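Local coordinates for DUF3120 domain-containing protein (Bordetella pertussis, PDB 6RGN), which probably targets the type three secretion effector BteA to host membranes through its N-terminal lipid-binding domain, with PIP2 as the likely lipid, at residues A[100-103]-A[104-108]. Sequence-based numbering, arbitrary orientation.
Sequences RDLE and VALNH. With NA (sodium ion), chain F.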
loop_
_atom_site.group_PDB
_atom_site.type_symbol
_atom_site.label_atom_id
_atom_site.label_comp_id
_atom_site.label_asym_id
_atom_site.label_seq_id
_atom_site.Cartn_x
_atom_site.Cartn_y
_atom_site.Cartn_z
ATOM N N ARG A 100 3.755 -5.803 7.440
ATOM C CA ARG A 100 2.792 -5.635 8.556
ATOM C C ARG A 100 2.471 -4.146 8.750
ATOM O O ARG A 100 1.277 -3.806 8.813
ATOM C CB ARG A 100 3.317 -6.308 9.820
ATOM C CG ARG A 100 3.151 -7.821 9.743
ATOM C CD ARG A 100 3.525 -8.595 10.992
ATOM N NE ARG A 100 3.293 -10.032 10.818
ATOM C CZ ARG A 100 3.708 -10.923 11.697
ATOM N NH1 ARG A 100 4.245 -10.508 12.833
ATOM N NH2 ARG A 100 3.465 -12.212 11.523
ATOM N N ASP A 101 3.474 -3.292 8.757
ATOM C CA ASP A 101 3.261 -1.851 9.008
ATOM C C ASP A 101 2.364 -1.299 7.912
ATOM O O ASP A 101 1.513 -0.420 8.232
ATOM C CB ASP A 101 4.548 -1.039 8.988
ATOM C CG ASP A 101 5.556 -1.413 10.043
ATOM O OD1 ASP A 101 5.152 -1.977 11.075
ATOM O OD2 ASP A 101 6.800 -1.085 9.826
ATOM N N LEU A 102 2.634 -1.695 6.651
ATOM C CA LEU A 102 1.802 -1.248 5.522
ATOM C C LEU A 102 0.339 -1.673 5.724
ATOM O O LEU A 102 -0.597 -0.879 5.483
ATOM C CB LEU A 102 2.352 -1.823 4.220
ATOM C CG LEU A 102 1.431 -1.604 3.045
ATOM C CD1 LEU A 102 1.117 -0.116 2.914
ATOM C CD2 LEU A 102 2.084 -2.156 1.767
ATOM N N GLU A 103 0.117 -2.887 6.166
ATOM C CA GLU A 103 -1.248 -3.417 6.345
ATOM C C GLU A 103 -1.982 -2.619 7.444
ATOM O O GLU A 103 -3.147 -2.198 7.187
ATOM C CB GLU A 103 -1.150 -4.914 6.660
ATOM C CG GLU A 103 -2.507 -5.551 6.600
ATOM C CD GLU A 103 -3.383 -5.403 7.819
ATOM O OE1 GLU A 103 -2.827 -5.371 8.955
ATOM O OE2 GLU A 103 -4.650 -5.476 7.637
ATOM N N VAL A 104 -1.314 -2.345 8.561
ATOM C CA VAL A 104 -1.848 -1.548 9.705
ATOM C C VAL A 104 -2.152 -0.108 9.206
ATOM O O VAL A 104 -3.217 0.459 9.560
ATOM C CB VAL A 104 -0.869 -1.653 10.890
ATOM C CG1 VAL A 104 -1.199 -0.697 11.999
ATOM C CG2 VAL A 104 -0.792 -3.085 11.446
ATOM N N ALA A 105 -1.271 0.451 8.386
ATOM C CA ALA A 105 -1.345 1.833 7.870
ATOM C C ALA A 105 -2.549 1.962 6.933
ATOM O O ALA A 105 -3.277 2.942 7.075
ATOM C CB ALA A 105 -0.097 2.178 7.138
ATOM N N LEU A 106 -2.850 0.936 6.126
ATOM C CA LEU A 106 -4.099 0.873 5.322
ATOM C C LEU A 106 -5.341 0.828 6.215
ATOM O O LEU A 106 -6.296 1.622 5.923
ATOM C CB LEU A 106 -4.066 -0.320 4.359
ATOM C CG LEU A 106 -3.027 -0.263 3.247
ATOM C CD1 LEU A 106 -2.843 -1.648 2.607
ATOM C CD2 LEU A 106 -3.462 0.715 2.162
ATOM N N ASN A 107 -5.347 0.049 7.319
ATOM C CA ASN A 107 -6.481 0.045 8.266
ATOM C C ASN A 107 -6.636 1.437 8.896
ATOM O O ASN A 107 -7.780 1.930 8.973
ATOM C CB ASN A 107 -6.270 -0.984 9.360
ATOM C CG ASN A 107 -6.147 -2.402 8.796
ATOM O OD1 ASN A 107 -6.619 -2.665 7.683
ATOM N ND2 ASN A 107 -5.634 -3.325 9.595
ATOM N N HIS A 108 -5.525 2.060 9.342
ATOM C CA HIS A 108 -5.589 3.417 9.941
ATOM C C HIS A 108 -6.198 4.409 8.939
ATOM O O HIS A 108 -6.968 5.283 9.373
ATOM C CB HIS A 108 -4.232 3.880 10.422
ATOM C CG HIS A 108 -4.271 5.298 10.907
ATOM N ND1 HIS A 108 -4.970 5.659 12.053
ATOM C CD2 HIS A 108 -3.676 6.437 10.461
ATOM C CE1 HIS A 108 -4.875 6.970 12.248
ATOM N NE2 HIS A 108 -4.081 7.462 11.311
HETATM NA NA NA F . -6.278 -6.334 5.503
HETATM O O HOH W 1 -5.252 -3.753 5.263
#
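The carboxylate of E103 has the amide of N107 and a methyl of V104 on one side of its plane, beyond OE2 and OE1 respectively, and a sodium ion displaced slightly to the other side. The two flat groups are steeply turned, their planes 76° apart, so they do not stack. Instead N107 ND2 gives a bent hydrogen bond to E103 OE2 at 3.1 Å, arriving 46° out of the carboxylate plane. On that same side V104 CG2 lies 3.9 Å from E103 OE1. With CG of E103 opposite the backbone N, the bend at chi2 (-81°) carries the carboxylate forward along the helix, to N107 one turn on.

E103 OE2 also binds the sodium at 2.8 Å and thus serves both cation and amide, which should hold the carboxylate in place. A water oxygen also contacts the sodium, at 2.8 Å. Beneath these side chains the backbone follows the i to i+4 pattern of an alpha helix, as in V104 N to R100 O at 3.0 Å.

On another side of the helix, L102 CD1 meets L106 CG at 4.2 Å. Both leucines pack on helix 76-90 (V85, V81) and on I131 of helix 124-140, whereas N107 OD1 accepts a weak hydrogen bond from R128 NH2. Helix 96-112 therefore contributes an apolar ridge to the helical bundle and, beside it, a polar flank where E103 and N107 meet and a sodium ion lies in this crystal.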